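Local structure of putative glycosyl hydrolase (Bacteroides thetaiotaomicron VPI-5482, 3K11) at residues Gln31-Lys34 against Asp35-Val39; Arg193-Arg196 against Asn197-Trp200; Leu226-Ala229 against Val230-Leu234; Lys364-Glu367 against Glu368-Glu372. The protein is a putative glycosyl hydrolase of family 88, probably an enzyme that cleaves glycosidic substrates, though its true substrate is not established. All coordinates share one frame; numbering follows the deposited sequence.

Contact 1: Gln31-Lys34 against Asp35-Val39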
loop_
_atom_site.group_PDB
_atom_site.type_symbol
_atom_site.label_atom_id
_atom_site.label_comp_id
_atom_site.label_asym_id
_atom_site.label_seq_id
_atom_site.Cartn_x
_atom_site.Cartn_y
_atom_site.Cartn_z
ATOM N N GLN A 31 23.228 -25.364 9.837
ATOM C CA GLN A 31 23.344 -23.945 10.141
ATOM C C GLN A 31 22.173 -23.508 11.049
ATOM O O GLN A 31 22.408 -22.855 12.074
ATOM C CB GLN A 31 23.436 -23.079 8.873
ATOM C CG GLN A 31 23.734 -21.587 9.154
ATOM C CD GLN A 31 24.905 -21.356 10.104
ATOM O OE1 GLN A 31 26.041 -21.802 9.870
ATOM N NE2 GLN A 31 24.624 -20.677 11.207
ATOM N N VAL A 32 20.943 -23.930 10.734
ATOM C CA VAL A 32 19.806 -23.544 11.558
ATOM C C VAL A 32 20.062 -24.023 12.979
ATOM O O VAL A 32 19.880 -23.276 13.940
ATOM C CB VAL A 32 18.449 -24.110 11.044
ATOM C CG1 VAL A 32 17.318 -23.688 12.009
ATOM C CG2 VAL A 32 18.146 -23.622 9.609
ATOM N N LYS A 33 20.551 -25.251 13.123
ATOM C CA LYS A 33 20.784 -25.769 14.476
ATOM C C LYS A 33 21.859 -24.966 15.222
ATOM O O LYS A 33 21.750 -24.729 16.433
ATOM C CB LYS A 33 21.137 -27.259 14.405
ATOM C CG LYS A 33 21.447 -27.956 15.714
ATOM C CD LYS A 33 20.275 -28.086 16.626
ATOM C CE LYS A 33 20.457 -29.230 17.619
ATOM N NZ LYS A 33 21.604 -28.994 18.513
ATOM N N LYS A 34 22.909 -24.560 14.513
ATOM C CA LYS A 34 23.953 -23.736 15.114
ATOM C C LYS A 34 23.374 -22.438 15.691
ATOM O O LYS A 34 23.728 -22.000 16.795
ATOM C CB LYS A 34 25.009 -23.417 14.054
ATOM C CG LYS A 34 26.133 -22.503 14.526
ATOM C CD LYS A 34 27.126 -22.195 13.381
ATOM C CE LYS A 34 28.270 -21.259 13.856
ATOM N NZ LYS A 34 27.754 -19.917 14.331
ATOM N N ASP A 35 22.433 -21.857 14.959
ATOM C CA ASP A 35 21.829 -20.608 15.376
ATOM C C ASP A 35 20.875 -20.765 16.551
ATOM O O ASP A 35 20.954 -20.013 17.525
ATOM C CB ASP A 35 21.192 -19.924 14.174
ATOM C CG ASP A 35 22.244 -19.320 13.223
ATOM O OD1 ASP A 35 23.414 -19.110 13.613
ATOM O OD2 ASP A 35 21.917 -19.053 12.059
ATOM N N ILE A 36 20.005 -21.765 16.515
ATOM C CA ILE A 36 19.134 -21.981 17.692
ATOM C C ILE A 36 19.953 -22.422 18.901
ATOM O O ILE A 36 19.603 -22.109 20.011
ATOM C CB ILE A 36 17.870 -22.864 17.417
ATOM C CG1 ILE A 36 18.231 -24.296 16.985
ATOM C CG2 ILE A 36 16.966 -22.171 16.421
ATOM C CD1 ILE A 36 17.049 -25.315 17.012
ATOM N N ASP A 37 21.050 -23.136 18.689
ATOM C CA ASP A 37 21.942 -23.517 19.811
ATOM C C ASP A 37 22.559 -22.276 20.470
ATOM O O ASP A 37 22.720 -22.237 21.683
ATOM C CB ASP A 37 23.043 -24.441 19.319
ATOM C CG ASP A 37 22.621 -25.917 19.225
ATOM O OD1 ASP A 37 21.589 -26.317 19.798
ATOM O OD2 ASP A 37 23.400 -26.669 18.564
ATOM N N ARG A 38 22.859 -21.243 19.680
ATOM C CA ARG A 38 23.392 -19.978 20.221
ATOM C C ARG A 38 22.350 -19.263 21.080
ATOM O O ARG A 38 22.656 -18.767 22.173
ATOM C CB ARG A 38 23.937 -19.084 19.109
ATOM C CG ARG A 38 24.684 -17.879 19.637
ATOM C CD ARG A 38 25.560 -17.208 18.583
ATOM N NE ARG A 38 24.790 -16.499 17.564
ATOM C CZ ARG A 38 24.465 -16.998 16.373
ATOM N NH1 ARG A 38 24.804 -18.231 16.002
ATOM N NH2 ARG A 38 23.757 -16.255 15.538
ATOM N N VAL A 39 21.108 -19.240 20.604
ATOM C CA VAL A 39 20.017 -18.656 21.381
ATOM C C VAL A 39 19.796 -19.492 22.650
ATOM O O VAL A 39 19.653 -18.952 23.750
ATOM C CB VAL A 39 18.700 -18.588 20.571
ATOM C CG1 VAL A 39 17.581 -18.130 21.475
ATOM C CG2 VAL A 39 18.852 -17.675 19.311
HETATM O O HOH W 1 25.850 -18.686 12.518
HETATM O O HOH W 2 27.003 -19.994 16.820
#
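Lys33 and Asp37, one helical turn apart, form a salt bridge in which NZ of Lys33 lies 2.9 Å from OD2 of Asp37 on its syn lone pair, with a weaker bond to OD1 of the same carboxylate. The lysine chain starts out beside its own carbonyl carbon (chi1 178°) and bends twice, at CG and again near its tip, which brings NZ back onto the acid. Both charges have further partners: Asp100 for the lysine, Arg102 and Tyr103 for the aspartate. A second ion pair lies on another side of helix 29-45, whose i to i+4 backbone bonds, such as Ile36 N to Val32 O at 3.0 Å, fix these spacings. There OD1 of Asp35 meets NH1 of Arg38 at 2.9 Å, at the guanidinium edge and on the anti side of the carboxylate. From one turn earlier, NE2 of Gln31 reaches OD2 of Asp35 at 3.3 Å, a weak bond made with the amide and carboxylate planes 54° apart. Two waters extend the polar network. One molecule accepts from Lys34 NZ at 2.9 Å and donates to Asp35 OD1, and another bridges Lys34 NZ and Arg38 NH1, two like charges only 3.8 Å apart.

Contact 2: Arg193-Arg196 against Asn197-Trp200. With EDO (1,2-ethanediol), chain J.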
loop_
_atom_site.group_PDB
_atom_site.type_symbol
_atom_site.label_atom_id
_atom_site.label_comp_id
_atom_site.label_asym_id
_atom_site.label_seq_id
_atom_site.Cartn_x
_atom_site.Cartn_y
_atom_site.Cartn_z
ATOM N N ARG A 193 -10.169 -4.202 30.008
ATOM C CA ARG A 193 -9.190 -3.179 29.696
ATOM C C ARG A 193 -8.824 -3.321 28.251
ATOM O O ARG A 193 -8.789 -4.442 27.753
ATOM C CB ARG A 193 -7.912 -3.280 30.533
ATOM C CG ARG A 193 -6.988 -4.444 30.187
ATOM C CD ARG A 193 -5.846 -4.565 31.183
ATOM N NE ARG A 193 -4.774 -5.502 30.765
ATOM C CZ ARG A 193 -3.756 -5.170 29.983
ATOM N NH1 ARG A 193 -3.648 -3.954 29.484
ATOM N NH2 ARG A 193 -2.854 -6.074 29.673
ATOM N N PRO A 194 -8.586 -2.202 27.566
ATOM C CA PRO A 194 -8.717 -0.803 28.051
ATOM C C PRO A 194 -10.134 -0.280 28.131
ATOM O O PRO A 194 -10.332 0.868 28.550
ATOM C CB PRO A 194 -7.904 -0.019 27.024
ATOM C CG PRO A 194 -8.076 -0.789 25.759
ATOM C CD PRO A 194 -8.050 -2.245 26.193
ATOM N N GLN A 195 -11.102 -1.094 27.707
ATOM C CA GLN A 195 -12.495 -0.740 27.672
ATOM C C GLN A 195 -13.269 -1.974 28.149
ATOM O O GLN A 195 -12.739 -3.096 28.152
ATOM C CB GLN A 195 -12.959 -0.409 26.260
ATOM C CG GLN A 195 -12.253 0.795 25.595
ATOM C CD GLN A 195 -12.632 2.163 26.172
ATOM O OE1 GLN A 195 -13.620 2.293 26.925
ATOM N NE2 GLN A 195 -11.834 3.207 25.818
ATOM N N ARG A 196 -14.505 -1.750 28.567
ATOM C CA ARG A 196 -15.395 -2.867 28.914
ATOM C C ARG A 196 -15.553 -3.803 27.728
ATOM O O ARG A 196 -15.584 -3.368 26.573
ATOM C CB ARG A 196 -16.782 -2.380 29.271
ATOM C CG ARG A 196 -16.873 -1.624 30.565
ATOM C CD ARG A 196 -18.271 -1.748 31.129
ATOM N NE ARG A 196 -18.471 -0.850 32.264
ATOM C CZ ARG A 196 -19.132 0.303 32.212
ATOM N NH1 ARG A 196 -19.722 0.734 31.091
ATOM N NH2 ARG A 196 -19.226 1.035 33.312
ATOM N N ASN A 197 -15.645 -5.094 28.019
ATOM C CA ASN A 197 -15.956 -6.103 27.023
ATOM C C ASN A 197 -15.145 -5.942 25.745
ATOM O O ASN A 197 -15.677 -5.792 24.632
ATOM C CB ASN A 197 -17.477 -6.112 26.729
ATOM C CG ASN A 197 -18.261 -6.766 27.864
ATOM O OD1 ASN A 197 -17.696 -7.134 28.866
ATOM N ND2 ASN A 197 -19.526 -6.980 27.668
ATOM N N THR A 198 -13.834 -5.980 25.949
ATOM C CA THR A 198 -12.866 -5.920 24.845
ATOM C C THR A 198 -12.269 -7.284 24.579
ATOM O O THR A 198 -11.847 -7.994 25.490
ATOM C CB THR A 198 -11.711 -4.941 25.206
ATOM O OG1 THR A 198 -12.266 -3.644 25.482
ATOM C CG2 THR A 198 -10.724 -4.833 24.092
ATOM N N LEU A 199 -12.221 -7.637 23.295
ATOM C CA LEU A 199 -11.498 -8.792 22.859
ATOM C C LEU A 199 -10.109 -8.344 22.398
ATOM O O LEU A 199 -10.000 -7.404 21.644
ATOM C CB LEU A 199 -12.207 -9.523 21.743
ATOM C CG LEU A 199 -13.587 -10.129 22.006
ATOM C CD1 LEU A 199 -14.110 -10.865 20.730
ATOM C CD2 LEU A 199 -13.556 -11.064 23.277
ATOM N N TRP A 200 -9.105 -9.092 22.842
ATOM C CA TRP A 200 -7.706 -8.956 22.426
ATOM C C TRP A 200 -7.356 -10.125 21.555
ATOM O O TRP A 200 -7.530 -11.280 21.956
ATOM C CB TRP A 200 -6.812 -9.003 23.652
ATOM C CG TRP A 200 -6.832 -7.779 24.487
ATOM C CD1 TRP A 200 -7.905 -7.205 25.121
ATOM C CD2 TRP A 200 -5.695 -7.021 24.844
ATOM N NE1 TRP A 200 -7.496 -6.111 25.829
ATOM C CE2 TRP A 200 -6.139 -5.978 25.698
ATOM C CE3 TRP A 200 -4.332 -7.116 24.524
ATOM C CZ2 TRP A 200 -5.261 -5.042 26.265
ATOM C CZ3 TRP A 200 -3.462 -6.170 25.049
ATOM C CH2 TRP A 200 -3.925 -5.158 25.938
HETATM C C1 EDO J . 1.617 -4.921 27.892
HETATM O O1 EDO J . 1.583 -3.499 27.691
HETATM C C2 EDO J . 0.292 -5.574 27.562
HETATM O O2 EDO J . -0.731 -4.764 28.128
#
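A G1 beta bulge, in which Asn197 and Thr198 both face Arg191, carries the chain into strand 198-200, and two side chains of the incoming strand bond back to the preceding loop: Thr198 to Gln195, and Trp200 to Arg193. The indole NE1 of Trp200 donates to the carbonyl O of Arg193 at 2.9 Å, with an N-H...O angle of 162° and the oxygen near the ring plane. The hydroxyl OG1 of Thr198 donates to Gln195 O at 2.8 Å, approaching from above the carbonyl plane. Strand 198-200 is an outer member of a three-stranded antiparallel sheet, next to strand 247-253. Pro194, which follows a cis peptide bond, sets CD against the indole, 4.0 Å from CZ2 of Trp200. The guanidinium of Arg193 takes the same benzo end over one of its own faces: Trp200 CZ2 stands 3.7 Å above its plane, offset toward the rim, while the two planes are 57° apart. The arginine chain runs extended from CG to NE, which carries NH2 to O2 of an ethanediol, probably from the crystallisation liquor, at 2.9 Å. Asp423 of the second subunit forms a salt bridge with NH1 of Arg193, and the carbonyl O of Tyr428 of that subunit accepts from Gln195 NE2.

Contact 3: Leu226-Ala229 against Val230-Leu234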
loop_
_atom_site.group_PDB
_atom_site.type_symbol
_atom_site.label_atom_id
_atom_site.label_comp_id
_atom_site.label_asym_id
_atom_site.label_seq_id
_atom_site.Cartn_x
_atom_site.Cartn_y
_atom_site.Cartn_z
ATOM N N LEU A 226 -12.545 -29.993 23.463
ATOM C CA LEU A 226 -12.473 -29.790 22.007
ATOM C C LEU A 226 -13.535 -28.808 21.547
ATOM O O LEU A 226 -13.259 -27.940 20.768
ATOM C CB LEU A 226 -12.628 -31.133 21.240
ATOM C CG LEU A 226 -11.511 -32.183 21.291
ATOM C CD1 LEU A 226 -11.959 -33.532 20.622
ATOM C CD2 LEU A 226 -10.184 -31.687 20.667
ATOM N N ALA A 227 -14.758 -28.953 22.041
ATOM C CA ALA A 227 -15.818 -28.084 21.621
ATOM C C ALA A 227 -15.591 -26.673 22.088
ATOM O O ALA A 227 -15.859 -25.743 21.343
ATOM C CB ALA A 227 -17.192 -28.613 22.065
ATOM N N GLU A 228 -15.124 -26.492 23.329
ATOM C CA GLU A 228 -14.883 -25.127 23.843
ATOM C C GLU A 228 -13.742 -24.461 23.112
ATOM O O GLU A 228 -13.840 -23.279 22.767
ATOM C CB GLU A 228 -14.622 -25.160 25.337
ATOM C CG GLU A 228 -14.465 -23.772 25.996
ATOM C CD GLU A 228 -15.721 -22.919 25.922
ATOM O OE1 GLU A 228 -16.824 -23.452 25.625
ATOM O OE2 GLU A 228 -15.601 -21.709 26.188
ATOM N N ALA A 229 -12.681 -25.208 22.820
ATOM C CA ALA A 229 -11.564 -24.643 22.031
ATOM C C ALA A 229 -12.020 -24.124 20.669
ATOM O O ALA A 229 -11.691 -22.994 20.248
ATOM C CB ALA A 229 -10.445 -25.684 21.898
ATOM N N VAL A 230 -12.818 -24.934 19.977
ATOM C CA VAL A 230 -13.390 -24.523 18.685
ATOM C C VAL A 230 -14.348 -23.316 18.797
ATOM O O VAL A 230 -14.315 -22.384 17.986
ATOM C CB VAL A 230 -14.059 -25.721 17.978
ATOM C CG1 VAL A 230 -14.853 -25.288 16.727
ATOM C CG2 VAL A 230 -12.948 -26.742 17.561
ATOM N N LYS A 231 -15.204 -23.352 19.798
ATOM C CA LYS A 231 -16.157 -22.277 20.030
ATOM C C LYS A 231 -15.435 -20.965 20.244
ATOM O O LYS A 231 -15.787 -19.942 19.675
ATOM C CB LYS A 231 -16.978 -22.621 21.280
ATOM C CG LYS A 231 -18.089 -21.615 21.592
ATOM C CD LYS A 231 -18.827 -21.919 22.901
ATOM C CE LYS A 231 -19.857 -20.755 23.242
ATOM N NZ LYS A 231 -20.147 -20.680 24.681
ATOM N N GLN A 232 -14.409 -20.970 21.094
ATOM C CA GLN A 232 -13.584 -19.765 21.253
ATOM C C GLN A 232 -13.007 -19.335 19.934
ATOM O O GLN A 232 -13.083 -18.165 19.537
ATOM C CB GLN A 232 -12.410 -20.057 22.202
ATOM C CG GLN A 232 -12.837 -20.261 23.652
ATOM C CD GLN A 232 -13.378 -19.028 24.334
ATOM O OE1 GLN A 232 -13.018 -17.920 23.995
ATOM N NE2 GLN A 232 -14.232 -19.242 25.338
ATOM N N PHE A 233 -12.389 -20.273 19.250
ATOM C CA PHE A 233 -11.729 -19.883 17.982
ATOM C C PHE A 233 -12.699 -19.160 17.075
ATOM O O PHE A 233 -12.399 -18.102 16.542
ATOM C CB PHE A 233 -11.149 -21.100 17.273
ATOM C CG PHE A 233 -10.286 -20.746 16.081
ATOM C CD1 PHE A 233 -10.847 -20.538 14.808
ATOM C CD2 PHE A 233 -8.921 -20.636 16.210
ATOM C CE1 PHE A 233 -10.057 -20.188 13.734
ATOM C CE2 PHE A 233 -8.109 -20.245 15.073
ATOM C CZ PHE A 233 -8.679 -20.026 13.881
ATOM N N LEU A 234 -13.879 -19.736 16.880
ATOM C CA LEU A 234 -14.786 -19.189 15.887
ATOM C C LEU A 234 -15.475 -17.918 16.368
ATOM O O LEU A 234 -15.771 -17.005 15.574
ATOM C CB LEU A 234 -15.809 -20.254 15.522
ATOM C CG LEU A 234 -15.331 -21.536 14.822
ATOM C CD1 LEU A 234 -16.514 -22.482 14.690
ATOM C CD2 LEU A 234 -14.674 -21.252 13.422
HETATM O O HOH W 3 -18.132 -20.625 26.269
#
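OE2 of Glu228 is gripped by several donors at once. NE2 of Gln232, one turn further on, donates to it at 2.9 Å with an N-H...O angle of 160°, a water donates at 2.8 Å, and Arg183 adds a salt bridge from outside the helix. The amide nitrogen comes in on the anti side of the carboxylate, 31° out of its plane, while the oxygen lies close to the amide plane of Gln232. Two bends make this meeting possible: Glu228 turns at CG (chi2 64°), and the bend at CG of Gln232 turns its amide toward the acid. CG of Gln232, lying beside its own backbone N, passes 3.3 Å from Glu228 O. The residues belong to helix 222-240, where the backbone bond Gln232 N to Glu228 O, at 2.9 Å, joins the same pair. NE2 of Gln232 also donates to Gly187 O, and its OE1 accepts from Phe189 N, tying this side of the helix to the loop before strand 198-200. Lys231 remains extended; its CD passes 3.7 Å from OE1 of Glu228, and its NZ donates to that same water at 2.6 Å and to Asp186 O. Ala229 and Phe233 instead turn to helix 265-281, both packing against Leu278.

Contact 4: Lys364-Glu367 against Glu368-Glu372. With EDO (1,2-ethanediol), chain T.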
loop_
_atom_site.group_PDB
_atom_site.type_symbol
_atom_site.label_atom_id
_atom_site.label_comp_id
_atom_site.label_asym_id
_atom_site.label_seq_id
_atom_site.Cartn_x
_atom_site.Cartn_y
_atom_site.Cartn_z
ATOM N N LYS A 364 19.119 -11.634 12.885
ATOM C CA LYS A 364 18.865 -10.842 14.094
ATOM C C LYS A 364 19.294 -11.580 15.360
ATOM O O LYS A 364 19.087 -11.091 16.460
ATOM C CB LYS A 364 17.400 -10.475 14.164
ATOM C CG LYS A 364 16.972 -9.537 13.050
ATOM C CD LYS A 364 17.475 -8.137 13.295
ATOM C CE LYS A 364 17.258 -7.286 12.052
ATOM N NZ LYS A 364 17.761 -5.902 12.275
ATOM N N ILE A 365 19.897 -12.750 15.198
ATOM C CA ILE A 365 20.457 -13.485 16.337
ATOM C C ILE A 365 21.910 -13.017 16.461
ATOM O O ILE A 365 22.757 -13.364 15.636
ATOM C CB ILE A 365 20.436 -14.999 16.161
ATOM C CG1 ILE A 365 19.017 -15.518 15.868
ATOM C CG2 ILE A 365 21.044 -15.662 17.446
ATOM C CD1 ILE A 365 18.952 -17.036 15.502
ATOM N N ASN A 366 22.198 -12.174 17.434
ATOM C CA ASN A 366 23.562 -11.621 17.550
ATOM C C ASN A 366 24.586 -12.611 18.104
ATOM O O ASN A 366 24.228 -13.733 18.427
ATOM C CB ASN A 366 23.566 -10.256 18.269
ATOM C CG ASN A 366 23.160 -10.324 19.690
ATOM O OD1 ASN A 366 23.309 -11.346 20.339
ATOM N ND2 ASN A 366 22.714 -9.177 20.212
ATOM N N GLU A 367 25.866 -12.230 18.180
ATOM C CA GLU A 367 26.901 -13.191 18.591
ATOM C C GLU A 367 26.683 -13.674 20.015
ATOM O O GLU A 367 27.072 -14.785 20.355
ATOM C CB GLU A 367 28.304 -12.589 18.450
ATOM C CG GLU A 367 28.728 -12.338 17.007
ATOM C CD GLU A 367 30.104 -11.679 16.880
ATOM O OE1 GLU A 367 30.676 -11.252 17.915
ATOM O OE2 GLU A 367 30.593 -11.591 15.730
ATOM N N GLU A 368 26.043 -12.846 20.840
ATOM C CA GLU A 368 25.738 -13.251 22.191
ATOM C C GLU A 368 24.592 -14.262 22.287
ATOM O O GLU A 368 24.479 -14.986 23.305
ATOM C CB GLU A 368 25.361 -12.038 22.979
ATOM C CG GLU A 368 25.260 -12.297 24.466
ATOM C CD GLU A 368 25.067 -11.035 25.246
ATOM O OE1 GLU A 368 24.861 -9.964 24.625
ATOM O OE2 GLU A 368 25.125 -11.122 26.485
ATOM N N GLY A 369 23.757 -14.316 21.251
ATOM C CA GLY A 369 22.593 -15.193 21.230
ATOM C C GLY A 369 21.286 -14.475 21.517
ATOM O O GLY A 369 20.228 -15.118 21.703
ATOM N N GLN A 370 21.359 -13.142 21.619
ATOM C CA GLN A 370 20.155 -12.339 21.787
ATOM C C GLN A 370 19.430 -12.226 20.467
ATOM O O GLN A 370 20.019 -12.400 19.416
ATOM C CB GLN A 370 20.486 -10.937 22.283
ATOM C CG GLN A 370 21.182 -10.922 23.648
ATOM C CD GLN A 370 21.527 -9.528 24.088
ATOM O OE1 GLN A 370 21.945 -8.701 23.266
ATOM N NE2 GLN A 370 21.383 -9.254 25.389
ATOM N N VAL A 371 18.153 -11.899 20.545
ATOM C CA VAL A 371 17.316 -11.701 19.370
ATOM C C VAL A 371 16.989 -10.215 19.306
ATOM O O VAL A 371 16.295 -9.668 20.189
ATOM C CB VAL A 371 16.032 -12.552 19.430
ATOM C CG1 VAL A 371 15.104 -12.178 18.280
ATOM C CG2 VAL A 371 16.395 -14.069 19.426
ATOM N N GLU A 372 17.491 -9.577 18.258
ATOM C CA GLU A 372 17.293 -8.136 18.027
ATOM C C GLU A 372 16.043 -7.828 17.214
ATOM O O GLU A 372 15.563 -8.655 16.440
ATOM C CB GLU A 372 18.511 -7.541 17.308
ATOM C CG GLU A 372 19.832 -7.750 18.088
ATOM C CD GLU A 372 21.057 -7.035 17.495
ATOM O OE1 GLU A 372 20.991 -6.408 16.396
ATOM O OE2 GLU A 372 22.110 -7.063 18.190
HETATM C C1 EDO T . 22.227 -9.306 14.727
HETATM O O1 EDO T . 21.469 -8.168 14.224
HETATM C C2 EDO T . 23.733 -9.124 14.530
HETATM O O2 EDO T . 24.273 -8.118 15.430
HETATM O O HOH W 4 19.552 -5.574 14.441
#
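The amide of Asn366 closes a hairpin-like loop by binding across its turn with both of its ends. Asn366 to Gly369 form a type I beta turn, and a single antiparallel bridge joins Ile365 to Val371 behind it, the two arms running 166° apart. On the oxygen side, OD1 of Asn366 accepts from the backbone N of Gln370 at 2.9 Å, with the donor above the amide carbonyl plane, and more weakly from Gly369 N. On the nitrogen side, ND2 donates to OE1 of Gln370 at 3.2 Å, along a lone pair in the carbonyl plane and almost straight. The same ND2 also donates to OE2 of Glu372 at 3.0 Å, meeting that oxygen on its anti side with the amide and carboxylate planes nearly perpendicular, at 85°. The amide reaches over the turn because CG of Asn366 sits between the backbone N and the carbonyl carbon (chi1 66°).

The next shell is backbone. Gly369 N bonds to Asn366 O at 2.9 Å across the turn, Asn366 N to Gln370 O at 3.0 Å, and Glu372 N to Lys364 O at 2.8 Å, nearly linear. Gly369, at positive phi, ends the turn and brings the chain back into pairing with the first arm. Further out, NE2 of Gln370 is bonded to Tyr42 of helix 29-45, and Val371 N to Tyr400 of helix 400-416. Lys364 and Glu372 do not touch by their charged atoms; a water accepts from Lys364 NZ and donates to OE1 of Glu372, which also accepts from O1 of a bound ethanediol at 2.8 Å.

Along the chain the contacts come in series, 1 to 4, but in space they fall into two pairs. Contacts 1 and 4 have centres about 11 Å apart and touch: the guanidinium of Arg38 on helix 29-45 bonds through NE to Asn366 O and through NH2 to Ile365 O, so an early helix is fastened to the late hairpin-like loop after helix 347-362. Contacts 2 and 3 both lie across the chain's centre from contact 1, with centres about 20 Å apart; Leu199 of strand 198-200 packs on helix 222-240. The helices carrying contacts 1 and 3 probably belong to the (alpha/alpha)6 barrel expected of family 88. Among the four, contact 2 alone reaches another subunit.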